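Local coordinates for signal recognition particle subunit SRP68 (Chaetomium thermophilum, PDB 4P3G), which binds and remodels SRP RNA through the helical domain described here, and probably helps the signal recognition particle target secretory and membrane proteins to the endoplasmic reticulum, at residues Thr11-Thr16 and Leu75-Ala80; Arg18-Leu23 and Arg31-Gly36; Ala89-His94 and Leu154-Asn159; Ala162-Tyr167 and Arg199-Gln204. One frame throughout, in Å; residues are numbered along the deposited sequence.

How the contacts relate
All four contacts join helices of the RNA-binding domain of SRP68. Contacts 1 and 4 are buried and apolar: a phenylalanine on two leucines in the first, a leucine and a cysteine on two alanines in the second. Contacts 2 and 3 are only partly buried, and polar ends take part: a glutamine amide at contact 2, a lysine-glutamate salt bridge at contact 3. Helix 10-21 serves contacts 1 and 2, whose centres lie about 11 Å apart and which touch through Leu-78 and Leu-34; helix 71-93 serves contacts 1 and 3. Contact 3 packs against contact 4 where helix 136-156 passes into helix 160-181, and only contact 4 reaches another subunit.

Contact 1 (Thr11-Thr16 and Leu75-Ala80); sequences TKFVVT and LQLLTA
Lys-12 O, one residue before the Phe-13 that packs on Leu-77 and Leu-78, is gripped twice: Thr-16 N reaches Lys-12 O at 3.1 Å, and the hydroxyl Thr-16 OG1 gives Lys-12 O a second bond of 2.8 Å from the opposite face of the carbonyl plane. Threonine suits such a place because its hydroxyl can fold back onto the preceding helical turn. Across the contact the chemistry is apolar. Segments 11-16 and 75-80, on helices 10-21 and 71-93, have local axes 10.8 Å apart and inclined at 41°, a spacing wide enough for a ring. With CG anti to the backbone N (chi1 172°), the Phe-13 side chain reaches across to the other helix. Its CD2 lies 3.4 Å from Leu-77 CD1, and CE2 is 3.6 Å from Leu-77 CB, the two side chains slanting past each other. Leu-78 approaches differently, at the ring's edge and in its plane, with CD2 3.6 Å from Phe-13 CZ. On the other flank Val-14 CG2 makes a looser contact, 4.5 Å from Leu-77 CD2. Cutting Phe-13 back to an alanine is likely to open a gap and leave Leu-77 CD1 and Leu-78 CD2 without the ring they rest on. Tyr-145 of helix 136-156 also touches Val-14 and Leu-77, while Leu-38 of helix 27-44 packs on Leu-78. With Thr-16 OG1 and Thr-79 OG1 bonded within their own helices, the contact depends on the fit of hydrocarbon surfaces and would hold by exclusion of water rather than by directed bonds.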
loop_
_atom_site.group_PDB
_atom_site.type_symbol
_atom_site.label_atom_id
_atom_site.label_comp_id
_atom_site.label_asym_id
_atom_site.label_seq_id
_atom_site.Cartn_x
_atom_site.Cartn_y
_atom_site.Cartn_z
ATOM N N THR A 11 -19.187 17.106 15.042
ATOM C CA THR A 11 -19.524 15.914 14.277
ATOM C C THR A 11 -20.401 15.002 15.124
ATOM O O THR A 11 -21.197 14.237 14.573
ATOM C CB THR A 11 -18.269 15.202 13.695
ATOM O OG1 THR A 11 -17.484 14.616 14.733
ATOM C CG2 THR A 11 -17.448 16.218 12.977
ATOM N N LYS A 12 -20.241 15.041 16.447
ATOM C CA LYS A 12 -21.175 14.300 17.299
ATOM C C LYS A 12 -22.584 14.842 17.093
ATOM O O LYS A 12 -23.533 14.069 17.047
ATOM C CB LYS A 12 -20.776 14.313 18.769
ATOM C CG LYS A 12 -19.449 13.629 18.991
ATOM C CD LYS A 12 -19.055 13.554 20.465
ATOM C CE LYS A 12 -17.683 12.898 20.668
ATOM N NZ LYS A 12 -17.169 13.117 22.031
ATOM N N PHE A 13 -22.729 16.158 16.993
ATOM C CA PHE A 13 -24.035 16.735 16.696
ATOM C C PHE A 13 -24.528 16.292 15.307
ATOM O O PHE A 13 -25.687 15.916 15.146
ATOM C CB PHE A 13 -23.977 18.259 16.734
ATOM C CG PHE A 13 -25.240 18.919 16.250
ATOM C CD1 PHE A 13 -26.340 19.037 17.085
ATOM C CD2 PHE A 13 -25.333 19.400 14.946
ATOM C CE1 PHE A 13 -27.500 19.638 16.641
ATOM C CE2 PHE A 13 -26.497 20.001 14.489
ATOM C CZ PHE A 13 -27.582 20.118 15.334
ATOM N N VAL A 14 -23.660 16.364 14.303
ATOM C CA VAL A 14 -24.039 15.990 12.947
ATOM C C VAL A 14 -24.416 14.522 12.822
ATOM O O VAL A 14 -25.479 14.209 12.295
ATOM C CB VAL A 14 -22.928 16.314 11.935
ATOM C CG1 VAL A 14 -23.172 15.618 10.619
ATOM C CG2 VAL A 14 -22.838 17.810 11.728
ATOM N N VAL A 15 -23.550 13.621 13.278
ATOM C CA VAL A 15 -23.854 12.187 13.211
ATOM C C VAL A 15 -25.145 11.834 13.976
ATOM O O VAL A 15 -25.928 11.000 13.519
ATOM C CB VAL A 15 -22.674 11.324 13.725
ATOM C CG1 VAL A 15 -23.122 9.892 13.973
ATOM C CG2 VAL A 15 -21.533 11.358 12.736
ATOM N N THR A 16 -25.389 12.498 15.106
ATOM C CA THR A 16 -26.599 12.262 15.883
ATOM C C THR A 16 -27.847 12.593 15.070
ATOM O O THR A 16 -28.770 11.788 14.987
ATOM C CB THR A 16 -26.616 13.097 17.156
ATOM O OG1 THR A 16 -25.629 12.601 18.068
ATOM C CG2 THR A 16 -27.993 13.031 17.823
ATOM N N LEU A 75 -26.786 27.000 14.281
ATOM C CA LEU A 75 -27.383 27.526 13.067
ATOM C C LEU A 75 -26.598 27.067 11.836
ATOM O O LEU A 75 -27.186 26.682 10.827
ATOM C CB LEU A 75 -27.406 29.050 13.117
ATOM C CG LEU A 75 -28.151 29.714 11.961
ATOM C CD1 LEU A 75 -29.626 29.392 12.078
ATOM C CD2 LEU A 75 -27.930 31.215 11.966
ATOM N N GLN A 76 -25.273 27.121 11.919
ATOM C CA GLN A 76 -24.424 26.760 10.796
ATOM C C GLN A 76 -24.474 25.272 10.458
ATOM O O GLN A 76 -24.455 24.892 9.293
ATOM C CB GLN A 76 -22.991 27.172 11.078
ATOM C CG GLN A 76 -22.843 28.660 11.270
ATOM C CD GLN A 76 -23.337 29.449 10.078
ATOM O OE1 GLN A 76 -24.453 29.965 10.085
ATOM N NE2 GLN A 76 -22.500 29.554 9.044
ATOM N N LEU A 77 -24.519 24.431 11.478
ATOM C CA LEU A 77 -24.581 22.996 11.266
ATOM C C LEU A 77 -25.887 22.624 10.552
ATOM O O LEU A 77 -25.886 21.934 9.525
ATOM C CB LEU A 77 -24.488 22.292 12.613
ATOM C CG LEU A 77 -23.076 22.470 13.180
ATOM C CD1 LEU A 77 -22.849 21.641 14.439
ATOM C CD2 LEU A 77 -22.010 22.197 12.120
ATOM N N LEU A 78 -26.998 23.129 11.077
ATOM C CA LEU A 78 -28.315 22.837 10.517
ATOM C C LEU A 78 -28.351 23.320 9.075
ATOM O O LEU A 78 -28.934 22.675 8.195
ATOM C CB LEU A 78 -29.420 23.513 11.332
ATOM C CG LEU A 78 -29.511 22.958 12.759
ATOM C CD1 LEU A 78 -30.548 23.688 13.634
ATOM C CD2 LEU A 78 -29.752 21.458 12.745
ATOM N N THR A 79 -27.726 24.462 8.835
ATOM C CA THR A 79 -27.717 25.014 7.502
ATOM C C THR A 79 -26.971 24.113 6.552
ATOM O O THR A 79 -27.479 23.775 5.491
ATOM C CB THR A 79 -27.090 26.407 7.492
ATOM O OG1 THR A 79 -27.772 27.236 8.446
ATOM C CG2 THR A 79 -27.236 27.023 6.126
ATOM N N ALA A 80 -25.777 23.700 6.953
ATOM C CA ALA A 80 -24.933 22.834 6.132
ATOM C C ALA A 80 -25.572 21.457 5.973
ATOM O O ALA A 80 -25.609 20.888 4.866
ATOM C CB ALA A 80 -23.551 22.721 6.742
#

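Contact 2 (Arg18-Leu23 and Arg31-Gly36); sequences REKALL and RTQLSG
Two consecutive helices of the RNA-binding domain, 10-21 and 27-44, are joined by a short link, and Gln-33 on the second reaches back to Ala-21 and Lys-20 at the end of the first. The glutamine chain is extended beyond CG, which carries its amide across the gap to the backbone of the other helix. Ala-21 is small enough to let it in: Gln-33 OE1 lies 3.3 Å from Ala-21 CB, Gln-33 CD is 3.8 Å from the same methyl carbon, and Gln-33 NE2 comes to 3.9 Å from Ala-21 CA. Lys-20 supplies the other wall. Its CG stands anti to the backbone N (chi1 170°), and the chain then bends at chi3, so that it is the aliphatic CD, 3.3 Å from Gln-33 OE1, that touches the amide while the ammonium group goes on past it. The meeting is one of van der Waals contact, and a long polar side chain suits this partly exposed edge, its methylenes spanning the distance between the helices. Tyr-30 of helix 27-44 also packs on Ala-21. Arg-18, on another side of helix 10-21, turns to helix 71-93, where it forms a salt bridge with Glu-81 and a cation-pi contact with Trp-84. Arg-31 touches Ala-85 and His-86 on that same helix, which thus packs against both members of the pair.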
loop_
_atom_site.group_PDB
_atom_site.type_symbol
_atom_site.label_atom_id
_atom_site.label_comp_id
_atom_site.label_asym_id
_atom_site.label_seq_id
_atom_site.Cartn_x
_atom_site.Cartn_y
_atom_site.Cartn_z
ATOM N N ARG A 18 -28.217 12.759 11.896
ATOM C CA ARG A 18 -28.370 11.870 10.763
ATOM C C ARG A 18 -28.975 10.573 11.277
ATOM O O ARG A 18 -29.944 10.066 10.704
ATOM C CB ARG A 18 -27.024 11.615 10.102
ATOM C CG ARG A 18 -26.445 12.834 9.432
ATOM C CD ARG A 18 -25.235 12.440 8.650
ATOM N NE ARG A 18 -24.528 13.563 8.050
ATOM C CZ ARG A 18 -23.386 13.436 7.382
ATOM N NH1 ARG A 18 -22.818 12.237 7.233
ATOM N NH2 ARG A 18 -22.816 14.507 6.856
ATOM N N GLU A 19 -28.460 10.096 12.408
ATOM C CA GLU A 19 -28.968 8.883 13.026
ATOM C C GLU A 19 -30.417 9.060 13.453
ATOM O O GLU A 19 -31.174 8.098 13.372
ATOM C CB GLU A 19 -28.123 8.448 14.215
ATOM C CG GLU A 19 -26.718 7.987 13.850
ATOM C CD GLU A 19 -25.867 7.752 15.079
ATOM O OE1 GLU A 19 -26.384 7.994 16.189
ATOM O OE2 GLU A 19 -24.696 7.330 14.940
ATOM N N LYS A 20 -30.800 10.256 13.921
ATOM C CA LYS A 20 -32.179 10.494 14.365
ATOM C C LYS A 20 -33.162 10.297 13.223
ATOM O O LYS A 20 -34.140 9.562 13.344
ATOM C CB LYS A 20 -32.389 11.922 14.878
ATOM C CG LYS A 20 -33.903 12.183 15.103
ATOM C CD LYS A 20 -34.321 13.627 15.327
ATOM C CE LYS A 20 -33.858 14.169 16.648
ATOM N NZ LYS A 20 -34.225 15.598 16.756
ATOM N N ALA A 21 -32.886 10.969 12.115
ATOM C CA ALA A 21 -33.792 11.002 10.984
ATOM C C ALA A 21 -33.857 9.695 10.214
ATOM O O ALA A 21 -34.883 9.375 9.614
ATOM C CB ALA A 21 -33.422 12.111 10.073
ATOM N N LEU A 22 -32.775 8.928 10.257
ATOM C CA LEU A 22 -32.691 7.681 9.499
ATOM C C LEU A 22 -33.218 6.474 10.269
ATOM O O LEU A 22 -33.067 5.325 9.829
ATOM C CB LEU A 22 -31.262 7.414 9.084
ATOM C CG LEU A 22 -30.913 7.908 7.688
ATOM C CD1 LEU A 22 -31.096 9.410 7.549
ATOM C CD2 LEU A 22 -29.490 7.513 7.396
ATOM N N LEU A 23 -33.762 6.728 11.454
ATOM C CA LEU A 23 -34.228 5.646 12.292
ATOM C C LEU A 23 -35.546 5.102 11.768
ATOM O O LEU A 23 -35.737 3.899 11.625
ATOM C CB LEU A 23 -34.386 6.119 13.728
ATOM C CG LEU A 23 -34.125 4.979 14.715
ATOM C CD1 LEU A 23 -33.516 5.536 16.004
ATOM C CD2 LEU A 23 -35.332 4.073 14.970
ATOM N N ARG A 31 -34.331 16.117 6.011
ATOM C CA ARG A 31 -34.443 17.430 5.435
ATOM C C ARG A 31 -35.614 18.213 6.027
ATOM O O ARG A 31 -35.497 19.413 6.306
ATOM C CB ARG A 31 -34.580 17.259 3.939
ATOM C CG ARG A 31 -34.617 18.511 3.173
ATOM C CD ARG A 31 -34.792 18.116 1.754
ATOM N NE ARG A 31 -35.079 19.248 0.900
ATOM C CZ ARG A 31 -35.584 19.111 -0.310
ATOM N NH1 ARG A 31 -35.854 17.889 -0.756
ATOM N NH2 ARG A 31 -35.832 20.181 -1.054
ATOM N N THR A 32 -36.739 17.524 6.224
ATOM C CA THR A 32 -37.891 18.130 6.865
ATOM C C THR A 32 -37.499 18.471 8.295
ATOM O O THR A 32 -37.631 19.614 8.724
ATOM C CB THR A 32 -39.137 17.185 6.883
ATOM O OG1 THR A 32 -39.677 17.042 5.564
ATOM C CG2 THR A 32 -40.213 17.738 7.781
ATOM N N GLN A 33 -36.977 17.479 9.012
ATOM C CA GLN A 33 -36.625 17.651 10.414
ATOM C C GLN A 33 -35.678 18.815 10.586
ATOM O O GLN A 33 -35.878 19.660 11.438
ATOM C CB GLN A 33 -35.973 16.382 10.964
ATOM C CG GLN A 33 -36.892 15.168 11.010
ATOM C CD GLN A 33 -36.274 13.982 11.733
ATOM O OE1 GLN A 33 -35.104 14.022 12.127
ATOM N NE2 GLN A 33 -37.056 12.920 11.907
ATOM N N LEU A 34 -34.676 18.884 9.726
ATOM C CA LEU A 34 -33.707 19.966 9.768
ATOM C C LEU A 34 -34.340 21.338 9.537
ATOM O O LEU A 34 -33.979 22.311 10.182
ATOM C CB LEU A 34 -32.605 19.720 8.740
ATOM C CG LEU A 34 -31.595 18.604 9.030
ATOM C CD1 LEU A 34 -30.731 18.362 7.809
ATOM C CD2 LEU A 34 -30.726 18.938 10.228
ATOM N N SER A 35 -35.274 21.413 8.601
ATOM C CA SER A 35 -35.948 22.665 8.272
ATOM C C SER A 35 -36.742 23.226 9.442
ATOM O O SER A 35 -36.848 24.437 9.607
ATOM C CB SER A 35 -36.880 22.434 7.089
ATOM O OG SER A 35 -36.176 21.808 6.027
ATOM N N GLY A 36 -37.301 22.333 10.248
ATOM C CA GLY A 36 -38.022 22.720 11.446
ATOM C C GLY A 36 -37.083 23.247 12.511
ATOM O O GLY A 36 -37.340 24.253 13.156
#

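Contact 3 (Ala89-His94 and Leu154-Asn159); sequences AMKAAH and LFEKQN
A salt bridge between Lys-91 and Glu-156 links the C-terminal ends of helices 71-93 and 136-156 in this all-helical RNA-binding domain. Lys-91 NZ donates to Glu-156 OE2; the modelled separation of 2.4 Å between Lys-91 NZ and Glu-156 OE2 is too short to be taken literally at this resolution. The other carboxylate oxygen, Glu-156 OE1, stands farther off, 3.4 Å from Lys-91 NZ. Lysine suits the site by its length: it runs out extended and then bends at its last torsion (chi4 95°), which turns the ammonium group onto the acid. The carboxylate is buried, with Leu-113 packed on the glutamate chain, so the nearby positive charge would probably help keep it ionised. A methionine in place of Lys-91 would probably leave Glu-156 OE2 without its charged mate and weaken the tie between the helix ends. Several backbone acceptors near the bridge are satisfied as well. Glu-156 O takes a hydrogen bond from Arg-106 NH1 of helix 103-128. At Gln-158, where phi becomes positive (67°), a Schellman motif closes helix 136-156: Asn-159 N donates to Leu-154 O over 3.0 Å, and Gln-158 N makes a weak bond to Phe-155 O. On the lysine's own helix, Met-90 O, in a residue present as selenomethionine, receives His-94 N and the His-94 imidazole from opposite faces of its carbonyl plane. The ring's N-H points almost straight at its target, His-94 ND1 lying 3.0 Å from Met-90 O with an N-H...O angle of 171°.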
loop_
_atom_site.group_PDB
_atom_site.type_symbol
_atom_site.label_atom_id
_atom_site.label_comp_id
_atom_site.label_asym_id
_atom_site.label_seq_id
_atom_site.Cartn_x
_atom_site.Cartn_y
_atom_site.Cartn_z
ATOM N N ALA A 89 -30.897 13.131 -0.760
ATOM C CA ALA A 89 -32.249 12.752 -1.149
ATOM C C ALA A 89 -32.406 12.596 -2.660
ATOM O O ALA A 89 -33.044 11.648 -3.118
ATOM C CB ALA A 89 -33.241 13.758 -0.622
HETATM N N MSE A 90 -31.843 13.515 -3.439
HETATM C CA MSE A 90 -31.915 13.388 -4.896
HETATM C C MSE A 90 -31.127 12.178 -5.366
HETATM O O MSE A 90 -31.575 11.405 -6.213
HETATM C CB MSE A 90 -31.395 14.640 -5.583
HETATM C CG MSE A 90 -32.078 15.884 -5.100
HETATM SE SE MSE A 90 -31.411 17.478 -5.963
HETATM C CE MSE A 90 -32.060 17.154 -7.752
ATOM N N LYS A 91 -29.942 12.024 -4.798
ATOM C CA LYS A 91 -29.085 10.888 -5.100
ATOM C C LYS A 91 -29.835 9.585 -4.816
ATOM O O LYS A 91 -29.723 8.613 -5.555
ATOM C CB LYS A 91 -27.804 10.995 -4.271
ATOM C CG LYS A 91 -26.705 10.003 -4.576
ATOM C CD LYS A 91 -25.519 10.248 -3.662
ATOM C CE LYS A 91 -24.619 9.026 -3.609
ATOM N NZ LYS A 91 -23.445 9.046 -4.572
ATOM N N ALA A 92 -30.600 9.579 -3.732
ATOM C CA ALA A 92 -31.356 8.406 -3.327
ATOM C C ALA A 92 -32.456 8.090 -4.323
ATOM O O ALA A 92 -32.730 6.923 -4.600
ATOM C CB ALA A 92 -31.927 8.611 -1.959
ATOM N N ALA A 93 -33.112 9.127 -4.838
ATOM C CA ALA A 93 -34.208 8.919 -5.775
ATOM C C ALA A 93 -33.695 8.183 -7.016
ATOM O O ALA A 93 -34.323 7.244 -7.517
ATOM C CB ALA A 93 -34.837 10.258 -6.164
ATOM N N HIS A 94 -32.513 8.586 -7.466
ATOM C CA HIS A 94 -31.907 8.047 -8.668
ATOM C C HIS A 94 -30.938 6.956 -8.250
ATOM O O HIS A 94 -29.833 6.900 -8.774
ATOM C CB HIS A 94 -31.156 9.140 -9.437
ATOM C CG HIS A 94 -32.026 10.257 -9.925
ATOM N ND1 HIS A 94 -32.469 11.268 -9.098
ATOM C CD2 HIS A 94 -32.502 10.550 -11.162
ATOM C CE1 HIS A 94 -33.199 12.123 -9.792
ATOM N NE2 HIS A 94 -33.230 11.710 -11.049
ATOM N N LEU A 154 -16.727 16.752 -3.969
ATOM C CA LEU A 154 -15.847 16.410 -5.098
ATOM C C LEU A 154 -16.038 14.960 -5.547
ATOM O O LEU A 154 -15.905 14.626 -6.732
ATOM C CB LEU A 154 -14.394 16.667 -4.745
ATOM C CG LEU A 154 -14.009 18.122 -4.474
ATOM C CD1 LEU A 154 -12.721 18.161 -3.650
ATOM C CD2 LEU A 154 -13.884 18.910 -5.780
ATOM N N PHE A 155 -16.371 14.102 -4.598
ATOM C CA PHE A 155 -16.689 12.719 -4.926
ATOM C C PHE A 155 -17.920 12.635 -5.871
ATOM O O PHE A 155 -17.925 11.842 -6.820
ATOM C CB PHE A 155 -16.947 11.961 -3.634
ATOM C CG PHE A 155 -17.242 10.520 -3.819
ATOM C CD1 PHE A 155 -18.551 10.103 -4.090
ATOM C CD2 PHE A 155 -16.246 9.561 -3.666
ATOM C CE1 PHE A 155 -18.856 8.750 -4.253
ATOM C CE2 PHE A 155 -16.532 8.195 -3.817
ATOM C CZ PHE A 155 -17.840 7.790 -4.115
ATOM N N GLU A 156 -18.951 13.447 -5.614
ATOM C CA GLU A 156 -20.143 13.473 -6.457
ATOM C C GLU A 156 -19.865 14.094 -7.834
ATOM O O GLU A 156 -20.479 13.726 -8.843
ATOM C CB GLU A 156 -21.259 14.229 -5.756
ATOM C CG GLU A 156 -21.877 13.456 -4.601
ATOM C CD GLU A 156 -22.425 12.108 -5.009
ATOM O OE1 GLU A 156 -23.131 12.055 -6.042
ATOM O OE2 GLU A 156 -22.152 11.108 -4.297
ATOM N N LYS A 157 -18.942 15.045 -7.862
ATOM C CA LYS A 157 -18.519 15.699 -9.089
ATOM C C LYS A 157 -17.615 14.763 -9.885
ATOM O O LYS A 157 -17.231 15.060 -11.019
ATOM C CB LYS A 157 -17.761 16.970 -8.742
ATOM C CG LYS A 157 -17.650 18.011 -9.839
ATOM C CD LYS A 157 -17.138 19.323 -9.224
ATOM C CE LYS A 157 -17.152 20.475 -10.202
ATOM N NZ LYS A 157 -16.719 21.711 -9.493
ATOM N N GLN A 158 -17.251 13.641 -9.265
ATOM C CA GLN A 158 -16.406 12.644 -9.906
ATOM C C GLN A 158 -14.990 13.175 -10.151
ATOM O O GLN A 158 -14.277 12.729 -11.050
ATOM C CB GLN A 158 -17.091 12.123 -11.177
ATOM C CG GLN A 158 -18.208 11.180 -10.820
ATOM C CD GLN A 158 -19.140 10.857 -11.968
ATOM O OE1 GLN A 158 -19.078 11.461 -13.042
ATOM N NE2 GLN A 158 -20.039 9.907 -11.733
ATOM N N ASN A 159 -14.592 14.134 -9.328
ATOM C CA ASN A 159 -13.252 14.686 -9.381
ATOM C C ASN A 159 -12.396 13.958 -8.354
ATOM O O ASN A 159 -12.167 14.458 -7.257
ATOM C CB ASN A 159 -13.324 16.184 -9.111
ATOM C CG ASN A 159 -12.010 16.881 -9.332
ATOM O OD1 ASN A 159 -10.956 16.244 -9.471
ATOM N ND2 ASN A 159 -12.061 18.210 -9.389
#

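Contact 4 (Ala162-Tyr167 and Arg199-Gln204); sequences ACLKSY and RFAAYQ
Three rings, those of Phe-200, Tyr-203 and Tyr-167, lie beside the join that Leu-164 and Cys-163 make with Ala-201 and Ala-202. Phe-200 meets the ring of Trp-160 with the planes at about 75°, and Trp-160 also touches Ala-201; Tyr-203 meets Tyr-203 of the second subunit, with their planes at about 25°, and has a cation-pi contact with Lys-206 of its own chain; Tyr-167 packs on Ser-197 and Met-198. Helices 160-181 and 186-205, consecutive in the chain, form a helical hairpin, in which the segments 162-167 and 199-204 run roughly antiparallel, at 148°, their axes 9.7 Å apart. Alanine suits this interface because a lone methyl lets a larger side chain sit close to the helix. Leu-164, its CG anti to the carbonyl carbon, divides its two branches between neighbouring alanines. One branch, Leu-164 CD2, rests 3.8 Å from Ala-201 CB; the other, Leu-164 CD1, lies against the main chain, 3.9 Å from Ala-202 CA. The methyl of Ala-201 is thus shared, since Cys-163 touches it from a second direction. A cysteine fits there as a slim, weakly polar group, and it also packs on Leu-154 and Phe-155 of helix 136-156, which brings a third helix to the join. The outer side of helix 186-205 faces the second subunit, where Arg-199 NH1 bonds to Pro-208 O of that chain and Phe-200 packs on its Tyr-203. At this end of the hairpin, away from the turn, Cys-163 SG lies 3.8 Å from Ala-201 CB.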
loop_
_atom_site.group_PDB
_atom_site.type_symbol
_atom_site.label_atom_id
_atom_site.label_comp_id
_atom_site.label_asym_id
_atom_site.label_seq_id
_atom_site.Cartn_x
_atom_site.Cartn_y
_atom_site.Cartn_z
ATOM N N ALA A 162 -8.952 15.337 -6.248
ATOM C CA ALA A 162 -9.186 16.435 -5.318
ATOM C C ALA A 162 -9.938 15.948 -4.102
ATOM O O ALA A 162 -9.682 16.377 -2.983
ATOM C CB ALA A 162 -9.964 17.532 -6.003
ATOM N N CYS A 163 -10.872 15.045 -4.345
ATOM C CA CYS A 163 -11.730 14.489 -3.312
ATOM C C CYS A 163 -10.888 13.700 -2.306
ATOM O O CYS A 163 -11.182 13.662 -1.097
ATOM C CB CYS A 163 -12.826 13.633 -3.967
ATOM S SG CYS A 163 -13.056 11.961 -3.324
ATOM N N LEU A 164 -9.858 13.036 -2.829
ATOM C CA LEU A 164 -8.955 12.255 -2.007
ATOM C C LEU A 164 -8.171 13.174 -1.104
ATOM O O LEU A 164 -7.878 12.810 0.033
ATOM C CB LEU A 164 -8.037 11.397 -2.855
ATOM C CG LEU A 164 -8.779 10.196 -3.391
ATOM C CD1 LEU A 164 -7.870 9.378 -4.292
ATOM C CD2 LEU A 164 -9.247 9.378 -2.231
ATOM N N LYS A 165 -7.841 14.367 -1.601
ATOM C CA LYS A 165 -7.145 15.348 -0.759
ATOM C C LYS A 165 -8.004 15.718 0.438
ATOM O O LYS A 165 -7.492 15.777 1.551
ATOM C CB LYS A 165 -6.757 16.622 -1.515
ATOM C CG LYS A 165 -6.100 16.373 -2.830
ATOM C CD LYS A 165 -5.316 17.590 -3.279
ATOM C CE LYS A 165 -6.222 18.704 -3.728
ATOM N NZ LYS A 165 -5.469 19.654 -4.589
ATOM N N SER A 166 -9.297 15.970 0.224
ATOM C CA SER A 166 -10.160 16.335 1.354
ATOM C C SER A 166 -10.325 15.212 2.342
ATOM O O SER A 166 -10.176 15.406 3.547
ATOM C CB SER A 166 -11.542 16.775 0.902
ATOM O OG SER A 166 -11.477 18.045 0.316
ATOM N N TYR A 167 -10.614 14.027 1.823
ATOM C CA TYR A 167 -10.873 12.879 2.674
ATOM C C TYR A 167 -9.646 12.474 3.480
ATOM O O TYR A 167 -9.765 11.970 4.610
ATOM C CB TYR A 167 -11.360 11.712 1.818
ATOM C CG TYR A 167 -12.834 11.710 1.525
ATOM C CD1 TYR A 167 -13.764 11.891 2.536
ATOM C CD2 TYR A 167 -13.297 11.554 0.229
ATOM C CE1 TYR A 167 -15.114 11.880 2.279
ATOM C CE2 TYR A 167 -14.662 11.549 -0.052
ATOM C CZ TYR A 167 -15.567 11.711 0.979
ATOM O OH TYR A 167 -16.928 11.715 0.705
ATOM N N ARG A 199 -11.625 4.350 -0.703
ATOM C CA ARG A 199 -11.256 3.172 -1.457
ATOM C C ARG A 199 -11.808 3.257 -2.865
ATOM O O ARG A 199 -11.136 2.891 -3.825
ATOM C CB ARG A 199 -11.753 1.926 -0.781
ATOM C CG ARG A 199 -11.029 1.626 0.505
ATOM C CD ARG A 199 -11.420 0.254 0.968
ATOM N NE ARG A 199 -10.738 -0.176 2.187
ATOM C CZ ARG A 199 -9.508 -0.679 2.226
ATOM N NH1 ARG A 199 -8.800 -0.814 1.103
ATOM N NH2 ARG A 199 -8.998 -1.059 3.392
ATOM N N PHE A 200 -13.024 3.763 -2.988
ATOM C CA PHE A 200 -13.652 3.886 -4.288
ATOM C C PHE A 200 -12.942 4.915 -5.147
ATOM O O PHE A 200 -12.601 4.653 -6.313
ATOM C CB PHE A 200 -15.119 4.259 -4.126
ATOM C CG PHE A 200 -15.871 4.304 -5.414
ATOM C CD1 PHE A 200 -16.349 3.150 -5.993
ATOM C CD2 PHE A 200 -16.095 5.518 -6.051
ATOM C CE1 PHE A 200 -17.035 3.203 -7.196
ATOM C CE2 PHE A 200 -16.783 5.581 -7.251
ATOM C CZ PHE A 200 -17.260 4.414 -7.824
ATOM N N ALA A 201 -12.753 6.100 -4.581
ATOM C CA ALA A 201 -12.107 7.180 -5.312
ATOM C C ALA A 201 -10.678 6.808 -5.688
ATOM O O ALA A 201 -10.187 7.207 -6.740
ATOM C CB ALA A 201 -12.126 8.453 -4.510
ATOM N N ALA A 202 -9.995 6.070 -4.820
ATOM C CA ALA A 202 -8.617 5.686 -5.104
ATOM C C ALA A 202 -8.636 4.696 -6.269
ATOM O O ALA A 202 -7.844 4.796 -7.201
ATOM C CB ALA A 202 -7.962 5.089 -3.885
ATOM N N TYR A 203 -9.598 3.785 -6.243
ATOM C CA TYR A 203 -9.787 2.881 -7.355
ATOM C C TYR A 203 -10.039 3.648 -8.649
ATOM O O TYR A 203 -9.414 3.367 -9.666
ATOM C CB TYR A 203 -10.966 1.965 -7.096
ATOM C CG TYR A 203 -11.271 1.125 -8.296
ATOM C CD1 TYR A 203 -10.403 0.097 -8.686
ATOM C CD2 TYR A 203 -12.390 1.388 -9.084
ATOM C CE1 TYR A 203 -10.654 -0.657 -9.801
ATOM C CE2 TYR A 203 -12.647 0.639 -10.203
ATOM C CZ TYR A 203 -11.778 -0.388 -10.567
ATOM O OH TYR A 203 -12.043 -1.146 -11.692
ATOM N N GLN A 204 -10.941 4.624 -8.623
ATOM C CA GLN A 204 -11.231 5.384 -9.836
ATOM C C GLN A 204 -10.030 6.134 -10.329
ATOM O O GLN A 204 -9.786 6.215 -11.525
ATOM C CB GLN A 204 -12.359 6.391 -9.606
ATOM C CG GLN A 204 -13.679 5.769 -9.268
ATOM C CD GLN A 204 -14.237 4.997 -10.440
ATOM O OE1 GLN A 204 -13.823 5.194 -11.585
ATOM N NE2 GLN A 204 -15.160 4.087 -10.160
#